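Local coordinates for D-aminoacyl-tRNA deacylase (Archaeoglobus fulgidus, PDB 1YQE), which probably hydrolyses D-aminoacyl-tRNAs to free tRNA and D-amino acids in a zinc-dependent reaction, so that mischarged tRNA is recycled, at residues K87-H92 / Y155-T160; E12-G17 / F76-S81; D129-F134 / W164-A169; E135-V140 / T197-R202. All coordinates share one frame; numbering follows the deposited sequence.

Interaction 1 (K87-H92 / Y155-T160); sequences KIFTVH and YEIGST
Lys87 meets Gly158 through its backbone: its CA lies 3.1 Å from Gly158 O in a CA-H...O contact, while its ammonium is in a salt bridge with Glu163. Ile88 then pairs with Gly158 in both directions. Gly158 N donates to Ile88 O at 2.6 Å, and Ile88 N returns a bond to Gly158 O at 2.7 Å. The methyl end of Ile88, CD1, rests 3.7 Å from Ser159 OG, a hydroxyl held by Arg86 O. At Phe89 the ring presents its edge to Ile157, CD1 to CG1 4.3 Å. Thr90 makes the second reciprocal pair, with Glu156, and one water donates to both Thr90 O and Glu156 O. With chi1 at 72°, between the backbone N and the carbonyl carbon, Thr90 OG1 comes 3.4 Å from Glu156 OE1, although its hydrogen bond goes to Glu139. Val91 lies alongside Tyr155, both pointing the same way. His92 brings CE1 to 3.3 Å from Glu156 OE2, the oxygen at the ring edge and the two planes 75° apart. Non-hydrogen-bonded pairs Phe89-Ile157 and Val91-Tyr155 face helices 114-125 and 167-182, whereas Thr90 and Glu156 share the other face. This alternation is that of an antiparallel strand pair inside a mixed sheet, with Glu156 turned to the pyrophosphate pocket.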
# COMPACT_ATOMS: atom_id res chain seq x y z
N LYS A 87 17.79 3.69 -3.18
CA LYS A 87 17.43 3.56 -1.77
C LYS A 87 16.08 4.24 -1.62
O LYS A 87 15.97 5.47 -1.72
CB LYS A 87 18.48 4.24 -0.88
CG LYS A 87 19.86 3.59 -0.92
CD LYS A 87 20.82 4.30 0.02
CE LYS A 87 22.19 3.64 0.04
NZ LYS A 87 22.13 2.26 0.61
N ILE A 88 15.04 3.45 -1.39
CA ILE A 88 13.70 4.01 -1.28
C ILE A 88 12.79 3.36 -0.26
O ILE A 88 12.99 2.22 0.14
CB ILE A 88 12.97 3.97 -2.65
CG1 ILE A 88 13.04 2.55 -3.22
CG2 ILE A 88 13.58 4.97 -3.62
CD1 ILE A 88 12.34 2.39 -4.56
N PHE A 89 11.78 4.12 0.15
CA PHE A 89 10.74 3.66 1.05
C PHE A 89 9.54 3.66 0.11
O PHE A 89 9.30 4.65 -0.57
CB PHE A 89 10.48 4.68 2.16
CG PHE A 89 11.59 4.80 3.17
CD1 PHE A 89 11.90 3.73 4.00
CD2 PHE A 89 12.29 5.98 3.31
CE1 PHE A 89 12.90 3.83 4.96
CE2 PHE A 89 13.30 6.11 4.27
CZ PHE A 89 13.60 5.03 5.10
N THR A 90 8.80 2.56 0.03
CA THR A 90 7.65 2.56 -0.88
C THR A 90 6.36 2.10 -0.23
O THR A 90 6.35 1.49 0.84
CB THR A 90 7.90 1.67 -2.12
OG1 THR A 90 7.85 0.29 -1.74
CG2 THR A 90 9.25 1.98 -2.75
N VAL A 91 5.26 2.43 -0.90
CA VAL A 91 3.93 2.05 -0.49
C VAL A 91 3.15 1.67 -1.74
O VAL A 91 3.27 2.33 -2.78
CB VAL A 91 3.18 3.20 0.22
CG1 VAL A 91 1.74 2.81 0.49
CG2 VAL A 91 3.88 3.54 1.53
N HIS A 92 2.38 0.59 -1.65
CA HIS A 92 1.55 0.15 -2.76
C HIS A 92 0.58 -0.91 -2.27
O HIS A 92 0.77 -1.50 -1.20
CB HIS A 92 2.40 -0.44 -3.90
CG HIS A 92 2.80 -1.88 -3.69
ND1 HIS A 92 3.91 -2.25 -2.96
CD2 HIS A 92 2.23 -3.03 -4.12
CE1 HIS A 92 4.02 -3.56 -2.97
NE2 HIS A 92 3.01 -4.06 -3.66
N TYR A 155 4.25 -1.86 2.90
CA TYR A 155 5.15 -0.80 3.35
C TYR A 155 6.53 -1.43 3.25
O TYR A 155 6.85 -2.35 3.99
CB TYR A 155 4.80 -0.42 4.79
CG TYR A 155 3.35 -0.03 4.94
CD1 TYR A 155 2.34 -1.00 4.99
CD2 TYR A 155 2.97 1.30 4.95
CE1 TYR A 155 0.99 -0.64 5.04
CE2 TYR A 155 1.64 1.68 5.00
CZ TYR A 155 0.65 0.71 5.04
OH TYR A 155 -0.67 1.11 5.08
N GLU A 156 7.34 -0.93 2.32
CA GLU A 156 8.64 -1.54 2.09
C GLU A 156 9.87 -0.63 2.12
O GLU A 156 9.77 0.59 2.18
CB GLU A 156 8.60 -2.26 0.73
CG GLU A 156 7.29 -2.99 0.48
CD GLU A 156 7.20 -3.61 -0.90
OE1 GLU A 156 7.81 -3.07 -1.86
OE2 GLU A 156 6.50 -4.64 -1.04
N ILE A 157 11.02 -1.29 2.05
CA ILE A 157 12.33 -0.64 2.03
C ILE A 157 13.05 -1.21 0.82
O ILE A 157 13.20 -2.43 0.71
CB ILE A 157 13.16 -1.00 3.28
CG1 ILE A 157 12.44 -0.52 4.54
CG2 ILE A 157 14.54 -0.37 3.18
CD1 ILE A 157 13.16 -0.90 5.82
N GLY A 158 13.45 -0.37 -0.11
CA GLY A 158 14.50 -0.92 -0.95
C GLY A 158 15.66 -0.03 -1.35
O GLY A 158 15.92 1.01 -0.75
N SER A 159 16.31 -0.94 -2.32
CA SER A 159 15.94 -1.85 -3.41
C SER A 159 16.81 -3.10 -3.42
O SER A 159 16.54 -4.04 -4.17
CB SER A 159 16.06 -1.15 -4.76
OG SER A 159 15.06 -0.15 -4.91
N THR A 160 17.85 -3.12 -2.59
CA THR A 160 18.75 -4.26 -2.52
C THR A 160 18.99 -4.68 -1.08
O THR A 160 18.48 -4.06 -0.14
CB THR A 160 20.12 -3.95 -3.16
OG1 THR A 160 20.92 -3.20 -2.24
CG2 THR A 160 19.93 -3.15 -4.44
O HOH W 1 7.84 2.32 3.35

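Interaction 2 (E12-G17 / F76-S81); sequences ESDTAG and FASRHS. With POP (pyrophosphate 2-), chain B.
Asp14 joins the start of helix 15-24 to strand 73-81 at Arg79, in an N-cap arrangement whose carboxylate serves helix and strand together. Among the hydrogen bonds, Gly17 N reaches Asp14 OD1 at 2.8 Å, nearly straight but from 50° above the carboxylate plane; this is the capping bond. The other oxygen, OD2, accepts from Arg79 N at 3.1 Å on its syn side, with an N-H...O angle of 165°. The torsion explains the reach: CG stands opposite the backbone N (chi1 -171°), which carries the carboxylate across to the strand. Ser78 OG contributes from the strand side, donating in the carbonyl plane to Arg79 O.

The electrostatic part is looser. Asp14 OD2 and Arg79 NE form a long salt bridge of 3.7 Å in which the oxygen lies well out of the guanidinium plane, so charge alone acts there. A leucine replacing Asp14 would probably leave Gly17 N and Arg79 N without their acceptor and the arginine without this countercharge.

Packing adds Ala16, whose CB touches Arg79 CB at 3.4 Å; Trp164 of helix 161-164 also covers Ala16 and makes a cation-pi contact with Arg79.

Ligand contacts involve Arg79, His80 and Ser81, which line the pyrophosphate pocket with Arg54. Ser81 N donates to POP O5 at 3.0 Å, and His80 ND1 makes a weak bond to the same oxygen. At the other phosphate, Arg79 NH1 meets POP O1 at 2.9 Å, in the plane of the guanidinium and at its edge.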
# COMPACT_ATOMS: atom_id res chain seq x y z
N GLU A 12 9.03 -14.59 7.64
CA GLU A 12 10.15 -15.07 8.44
C GLU A 12 11.48 -14.99 7.70
O GLU A 12 12.52 -14.77 8.32
CB GLU A 12 9.88 -16.50 8.92
CG GLU A 12 8.86 -16.57 10.05
CD GLU A 12 8.49 -17.99 10.45
OE1 GLU A 12 9.41 -18.81 10.65
OE2 GLU A 12 7.27 -18.27 10.57
N SER A 13 11.44 -15.15 6.38
CA SER A 13 12.66 -15.11 5.58
C SER A 13 12.96 -13.76 4.93
O SER A 13 13.84 -13.66 4.08
CB SER A 13 12.62 -16.18 4.49
OG SER A 13 11.49 -16.00 3.64
N ASP A 14 12.24 -12.71 5.33
CA ASP A 14 12.46 -11.38 4.76
C ASP A 14 13.25 -10.50 5.74
O ASP A 14 12.72 -10.09 6.77
CB ASP A 14 11.13 -10.70 4.44
CG ASP A 14 11.30 -9.40 3.65
OD1 ASP A 14 12.05 -8.51 4.10
OD2 ASP A 14 10.67 -9.28 2.58
N THR A 15 14.50 -10.22 5.41
CA THR A 15 15.36 -9.40 6.25
C THR A 15 14.72 -8.05 6.62
O THR A 15 14.72 -7.65 7.78
CB THR A 15 16.71 -9.13 5.57
OG1 THR A 15 17.38 -10.37 5.32
CG2 THR A 15 17.58 -8.26 6.46
N ALA A 16 14.19 -7.36 5.62
CA ALA A 16 13.55 -6.06 5.85
C ALA A 16 12.36 -6.23 6.79
O ALA A 16 12.22 -5.50 7.77
CB ALA A 16 13.10 -5.45 4.53
N GLY A 17 11.51 -7.20 6.48
CA GLY A 17 10.35 -7.45 7.31
C GLY A 17 10.72 -7.76 8.74
O GLY A 17 10.07 -7.30 9.68
N PHE A 76 1.37 -4.91 5.50
CA PHE A 76 2.42 -5.86 5.15
C PHE A 76 3.75 -5.14 5.20
O PHE A 76 3.91 -4.10 4.57
CB PHE A 76 2.22 -6.42 3.74
CG PHE A 76 1.03 -7.31 3.59
CD1 PHE A 76 -0.12 -6.86 2.97
CD2 PHE A 76 1.06 -8.62 4.07
CE1 PHE A 76 -1.23 -7.70 2.81
CE2 PHE A 76 -0.03 -9.47 3.91
CZ PHE A 76 -1.18 -9.00 3.28
N ALA A 77 4.70 -5.70 5.95
CA ALA A 77 6.03 -5.11 6.07
C ALA A 77 6.95 -6.02 5.26
O ALA A 77 7.08 -7.20 5.56
CB ALA A 77 6.46 -5.09 7.53
N SER A 78 7.58 -5.47 4.23
CA SER A 78 8.44 -6.27 3.39
C SER A 78 9.54 -5.48 2.71
O SER A 78 9.57 -4.25 2.75
CB SER A 78 7.58 -6.96 2.31
OG SER A 78 8.37 -7.39 1.22
N ARG A 79 10.46 -6.20 2.08
CA ARG A 79 11.54 -5.56 1.36
C ARG A 79 11.01 -5.27 -0.04
O ARG A 79 9.98 -5.80 -0.45
CB ARG A 79 12.73 -6.51 1.27
CG ARG A 79 12.41 -7.83 0.58
CD ARG A 79 13.63 -8.72 0.50
NE ARG A 79 13.29 -10.08 0.10
CZ ARG A 79 12.83 -10.42 -1.10
NH1 ARG A 79 12.65 -9.49 -2.03
NH2 ARG A 79 12.54 -11.68 -1.37
N HIS A 80 11.72 -4.40 -0.76
CA HIS A 80 11.36 -4.08 -2.13
C HIS A 80 12.61 -4.34 -2.96
O HIS A 80 13.67 -3.79 -2.69
CB HIS A 80 10.94 -2.61 -2.28
CG HIS A 80 10.84 -2.17 -3.71
ND1 HIS A 80 9.97 -2.76 -4.61
CD2 HIS A 80 11.53 -1.24 -4.41
CE1 HIS A 80 10.14 -2.21 -5.80
NE2 HIS A 80 11.08 -1.29 -5.71
N SER A 81 12.49 -5.20 -3.97
CA SER A 81 13.63 -5.52 -4.82
C SER A 81 13.49 -4.83 -6.17
O SER A 81 12.46 -4.94 -6.83
CB SER A 81 13.72 -7.04 -5.01
OG SER A 81 14.87 -7.39 -5.76
P1 POP B . 9.81 -9.53 -3.92
O1 POP B . 11.21 -9.58 -4.52
O2 POP B . 9.85 -10.22 -2.55
O3 POP B . 8.81 -10.27 -4.78
O POP B . 9.32 -7.97 -3.62
P2 POP B . 8.83 -6.90 -4.80
O4 POP B . 8.97 -7.45 -6.19
O5 POP B . 9.62 -5.64 -4.67
O6 POP B . 7.31 -6.58 -4.39

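Interaction 3 (D129-F134 / W164-A169); sequences DRKPEF and WKDREA
Two bends in Lys131 (chi2 -71°, chi3 -67°) fold its chain so that the ammonium reaches the carboxylate of Asp166, which comes from the opposite direction with CG anti to its backbone N. The resulting salt bridge, Lys131 NZ to Asp166 OD2 at 2.9 Å, uses the syn lone pair; the bond to OD1 is weak. Glu133 OE2 takes a second bond from Lys131 NZ, also 2.9 Å, and a water accepting from NZ donates to Glu168 OE1. One ammonium sits between two carboxylates whose nearest oxygens are 4.4 Å apart. Replacing Lys131 with methionine would probably leave Glu133 and Asp166 facing each other without the positive charge between them. Asp166 is also the N-cap of helix 167-182, its OD1 accepting from Ala169 N. Arg130 NH2 donates to the anti lone pair of Glu168 OE2 at 2.8 Å, in the guanidinium plane, with the carboxylate turned 54° against it. Phe134 CZ packs on Ala169 CB at 4.1 Å. The turn from Lys131 to Phe134, leading into strand 135-138, is joined to the first turn of helix 167-182; Arg130 extends along that helix to Glu171 and Glu175, and Phe134 meets Phe89 of strand 88-92 and Ile157 of strand 152-159.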
# COMPACT_ATOMS: atom_id res chain seq x y z
N ASP A 129 14.20 13.14 6.66
CA ASP A 129 15.51 13.76 6.74
C ASP A 129 16.50 13.03 7.64
O ASP A 129 17.69 13.37 7.68
CB ASP A 129 15.39 15.22 7.16
CG ASP A 129 14.75 16.08 6.09
OD1 ASP A 129 15.18 16.00 4.92
OD2 ASP A 129 13.82 16.85 6.41
N ARG A 130 16.02 12.02 8.36
CA ARG A 130 16.89 11.24 9.23
C ARG A 130 17.74 10.31 8.36
O ARG A 130 18.83 9.89 8.77
CB ARG A 130 16.07 10.41 10.22
CG ARG A 130 15.60 11.18 11.45
CD ARG A 130 14.93 10.24 12.44
NE ARG A 130 15.77 9.09 12.73
CZ ARG A 130 15.35 7.97 13.31
NH1 ARG A 130 14.07 7.85 13.67
NH2 ARG A 130 16.19 6.97 13.52
N LYS A 131 17.22 9.99 7.18
CA LYS A 131 17.90 9.13 6.22
C LYS A 131 17.94 9.88 4.89
O LYS A 131 17.24 9.53 3.94
CB LYS A 131 17.14 7.81 6.05
CG LYS A 131 17.10 6.95 7.31
CD LYS A 131 18.46 6.35 7.62
CE LYS A 131 18.85 5.32 6.56
NZ LYS A 131 20.22 4.77 6.78
N PRO A 132 18.78 10.93 4.81
CA PRO A 132 18.94 11.78 3.63
C PRO A 132 19.20 11.05 2.31
O PRO A 132 18.79 11.52 1.25
CB PRO A 132 20.10 12.69 4.02
CG PRO A 132 19.98 12.79 5.50
CD PRO A 132 19.70 11.36 5.88
N GLU A 133 19.87 9.90 2.38
CA GLU A 133 20.19 9.15 1.17
C GLU A 133 18.97 8.39 0.63
O GLU A 133 19.02 7.83 -0.47
CB GLU A 133 21.33 8.16 1.42
CG GLU A 133 20.93 6.90 2.19
CD GLU A 133 20.88 7.10 3.70
OE1 GLU A 133 20.52 8.21 4.16
OE2 GLU A 133 21.18 6.13 4.43
N PHE A 134 17.89 8.38 1.40
CA PHE A 134 16.67 7.69 1.00
C PHE A 134 15.62 8.64 0.43
O PHE A 134 15.57 9.82 0.78
CB PHE A 134 16.05 6.93 2.17
CG PHE A 134 16.61 5.56 2.37
CD1 PHE A 134 17.89 5.38 2.86
CD2 PHE A 134 15.84 4.44 2.06
CE1 PHE A 134 18.41 4.10 3.04
CE2 PHE A 134 16.35 3.15 2.24
CZ PHE A 134 17.64 2.98 2.73
N TRP A 164 17.83 -3.58 2.75
CA TRP A 164 17.02 -4.50 3.54
C TRP A 164 17.62 -4.74 4.92
O TRP A 164 16.90 -4.95 5.90
CB TRP A 164 16.85 -5.84 2.83
CG TRP A 164 16.41 -5.74 1.39
CD1 TRP A 164 15.70 -4.73 0.81
CD2 TRP A 164 16.63 -6.71 0.36
NE1 TRP A 164 15.48 -5.00 -0.52
CE2 TRP A 164 16.04 -6.22 -0.82
CE3 TRP A 164 17.28 -7.96 0.33
CZ2 TRP A 164 16.07 -6.92 -2.03
CZ3 TRP A 164 17.31 -8.66 -0.88
CH2 TRP A 164 16.71 -8.13 -2.04
N LYS A 165 18.95 -4.70 5.01
CA LYS A 165 19.63 -4.92 6.27
C LYS A 165 19.83 -3.63 7.06
O LYS A 165 20.33 -3.66 8.19
CB LYS A 165 20.99 -5.58 6.02
CG LYS A 165 20.92 -6.94 5.35
CD LYS A 165 22.31 -7.55 5.21
CE LYS A 165 22.24 -8.95 4.62
NZ LYS A 165 21.37 -9.85 5.42
N ASP A 166 19.42 -2.51 6.48
CA ASP A 166 19.56 -1.21 7.12
C ASP A 166 18.68 -1.14 8.36
O ASP A 166 17.46 -1.03 8.26
CB ASP A 166 19.17 -0.10 6.13
CG ASP A 166 19.61 1.28 6.59
OD1 ASP A 166 19.43 1.60 7.78
OD2 ASP A 166 20.14 2.05 5.76
N ARG A 167 19.31 -1.19 9.53
CA ARG A 167 18.60 -1.15 10.81
C ARG A 167 17.79 0.13 11.02
O ARG A 167 16.64 0.08 11.43
CB ARG A 167 19.58 -1.31 11.97
CG ARG A 167 19.39 -2.57 12.79
CD ARG A 167 19.68 -3.83 11.98
NE ARG A 167 19.78 -5.01 12.84
CZ ARG A 167 19.99 -6.24 12.39
NH1 ARG A 167 20.13 -6.47 11.09
NH2 ARG A 167 20.08 -7.25 13.24
N GLU A 168 18.41 1.28 10.76
CA GLU A 168 17.72 2.54 10.96
C GLU A 168 16.58 2.77 9.97
O GLU A 168 15.57 3.38 10.32
CB GLU A 168 18.70 3.71 10.88
CG GLU A 168 18.01 5.05 11.02
CD GLU A 168 18.97 6.17 11.36
OE1 GLU A 168 20.11 6.14 10.85
OE2 GLU A 168 18.56 7.07 12.11
N ALA A 169 16.75 2.30 8.74
CA ALA A 169 15.70 2.45 7.74
C ALA A 169 14.46 1.72 8.26
O ALA A 169 13.34 2.23 8.16
CB ALA A 169 16.14 1.86 6.39
O HOH W 2 21.77 4.55 9.13

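Interaction 4 (E135-V140 / T197-R202); sequences EFTMEV and THYAPR
Residues following edge strand 135-138 of the mixed sheet pack against a type I turn, Thr197 to Ala200, that leads into helix 201-209. One backbone hydrogen bond crosses the contact: Val140 N donates to His198 O at 3.1 Å with an N-H...O angle of 161°. A CA-H...O contact from Glu139 CA to the same His198 O lies beside it, and another runs from Tyr199 CA to Met138 O at 3.4 Å. Within the turn, Ala200 N closes on Thr197 O.

Tyr199 carries most of the side-chain contact. Glu139 runs alongside it, pointing the same way, and sets CG at the ring edge, 4.0 Å from Tyr199 CE1, with carboxylate and ring planes 88° apart. Thr137 crosses the tyrosine at about a right angle; with chi1 at -170° it places CG2 between its backbone N and carbonyl carbon, which brings this methyl to 3.8 Å from Tyr199 CD1. On one ring face lies His198, with CD2 3.7 Å above the plane, over the centre. Val140 provides the apolar end: CG1 touches Ala200 CB at 4.1 Å and also rests on Thr197 O.

The polar ends of Tyr199 and Glu139 are bonded outside the two segments. Tyr199 OH is bonded to Asp84 and His80, while Glu139 bonds to Thr90 and His142 through separate oxygens. Ring edge and aliphatic CG therefore do the packing, and the hydroxyl and carboxylate remain tied to other residues. Because His80 lines the pyrophosphate pocket, the tyrosine acts as a second-shell partner that is likely to limit rotation of that imidazole.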
# COMPACT_ATOMS: atom_id res chain seq x y z
N GLU A 135 14.78 8.11 -0.44
CA GLU A 135 13.72 8.89 -1.04
C GLU A 135 12.43 8.10 -0.93
O GLU A 135 12.44 6.88 -0.92
CB GLU A 135 14.05 9.15 -2.52
CG GLU A 135 13.07 10.04 -3.24
CD GLU A 135 13.48 10.31 -4.67
OE1 GLU A 135 14.58 10.86 -4.88
OE2 GLU A 135 12.70 9.97 -5.59
N PHE A 136 11.30 8.80 -0.81
CA PHE A 136 10.02 8.12 -0.74
C PHE A 136 9.34 8.13 -2.09
O PHE A 136 9.45 9.08 -2.85
CB PHE A 136 9.06 8.78 0.25
CG PHE A 136 7.64 8.33 0.08
CD1 PHE A 136 7.27 7.04 0.46
CD2 PHE A 136 6.71 9.13 -0.57
CE1 PHE A 136 5.98 6.56 0.20
CE2 PHE A 136 5.43 8.66 -0.84
CZ PHE A 136 5.07 7.37 -0.45
N THR A 137 8.61 7.06 -2.38
CA THR A 137 7.88 6.98 -3.63
C THR A 137 6.77 5.95 -3.54
O THR A 137 6.87 4.94 -2.83
CB THR A 137 8.81 6.60 -4.81
OG1 THR A 137 8.09 6.75 -6.04
CG2 THR A 137 9.27 5.15 -4.69
N MET A 138 5.68 6.23 -4.24
CA MET A 138 4.57 5.30 -4.29
C MET A 138 4.98 4.31 -5.37
O MET A 138 5.89 4.58 -6.16
CB MET A 138 3.30 6.00 -4.73
CG MET A 138 2.64 6.88 -3.69
SD MET A 138 2.05 5.93 -2.28
CE MET A 138 0.65 5.08 -3.01
N GLU A 139 4.32 3.16 -5.38
CA GLU A 139 4.52 2.15 -6.40
C GLU A 139 3.10 1.92 -6.90
O GLU A 139 2.16 1.96 -6.10
CB GLU A 139 5.06 0.85 -5.83
CG GLU A 139 6.56 0.78 -5.64
CD GLU A 139 7.00 -0.58 -5.16
OE1 GLU A 139 6.76 -1.57 -5.88
OE2 GLU A 139 7.59 -0.67 -4.05
N VAL A 140 2.94 1.70 -8.19
CA VAL A 140 1.61 1.45 -8.72
C VAL A 140 1.16 0.09 -8.20
O VAL A 140 1.95 -0.65 -7.61
CB VAL A 140 1.61 1.40 -10.26
CG1 VAL A 140 1.96 2.78 -10.81
CG2 VAL A 140 2.61 0.36 -10.74
N THR A 197 4.48 6.15 -14.77
CA THR A 197 5.45 5.07 -14.77
C THR A 197 5.26 4.27 -13.48
O THR A 197 4.49 4.68 -12.61
CB THR A 197 6.89 5.61 -14.85
OG1 THR A 197 7.05 6.67 -13.90
CG2 THR A 197 7.18 6.14 -16.25
N HIS A 198 5.95 3.14 -13.35
CA HIS A 198 5.81 2.27 -12.19
C HIS A 198 5.97 2.91 -10.81
O HIS A 198 5.46 2.37 -9.82
CB HIS A 198 6.75 1.06 -12.30
CG HIS A 198 8.20 1.42 -12.32
ND1 HIS A 198 8.77 2.21 -13.30
CD2 HIS A 198 9.22 1.07 -11.49
CE1 HIS A 198 10.06 2.35 -13.06
NE2 HIS A 198 10.36 1.67 -11.97
N TYR A 199 6.67 4.03 -10.72
CA TYR A 199 6.84 4.70 -9.43
C TYR A 199 5.88 5.87 -9.25
O TYR A 199 6.06 6.71 -8.36
CB TYR A 199 8.29 5.18 -9.24
CG TYR A 199 9.25 4.07 -8.86
CD1 TYR A 199 8.90 3.11 -7.91
CD2 TYR A 199 10.53 4.01 -9.41
CE1 TYR A 199 9.80 2.11 -7.53
CE2 TYR A 199 11.44 3.01 -9.03
CZ TYR A 199 11.07 2.07 -8.09
OH TYR A 199 11.96 1.08 -7.72
N ALA A 200 4.85 5.93 -10.09
CA ALA A 200 3.81 6.96 -10.02
C ALA A 200 4.28 8.30 -9.45
O ALA A 200 3.95 8.65 -8.32
CB ALA A 200 2.64 6.44 -9.20
N PRO A 201 5.03 9.08 -10.25
CA PRO A 201 5.56 10.39 -9.85
C PRO A 201 4.48 11.39 -9.40
O PRO A 201 4.59 12.01 -8.34
CB PRO A 201 6.29 10.88 -11.10
CG PRO A 201 6.66 9.61 -11.80
CD PRO A 201 5.44 8.75 -11.62
N ARG A 202 3.45 11.56 -10.22
CA ARG A 202 2.38 12.50 -9.90
C ARG A 202 1.69 12.08 -8.61
O ARG A 202 1.52 12.88 -7.69
CB ARG A 202 1.35 12.57 -11.03
CG ARG A 202 1.89 12.99 -12.41
CD ARG A 202 2.33 14.45 -12.45
NE ARG A 202 3.61 14.67 -11.78
CZ ARG A 202 4.78 14.21 -12.21
NH1 ARG A 202 4.84 13.50 -13.33
NH2 ARG A 202 5.89 14.45 -11.53

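Interactions 1, 2 and 4 meet in the eight-stranded mixed sheet, where strands 73-81, 152-159, 88-92 and 135-138 lie side by side in that order. The centre of interaction 1 is about 10 Å from those of interactions 2 and 4, which are themselves about 19 Å apart. The centre of interaction 3 lies about 11 Å from that of interaction 1, where the turn before strand 135-138 meets helix 167-182. Along the chain, interaction 2 closes first, whereas the segments of 1, 3 and 4 alternate, so these three interlock. His80 and Glu156 bring interactions 2 and 1 to the pyrophosphate pocket, and interaction 4 reaches it at second hand, through His80.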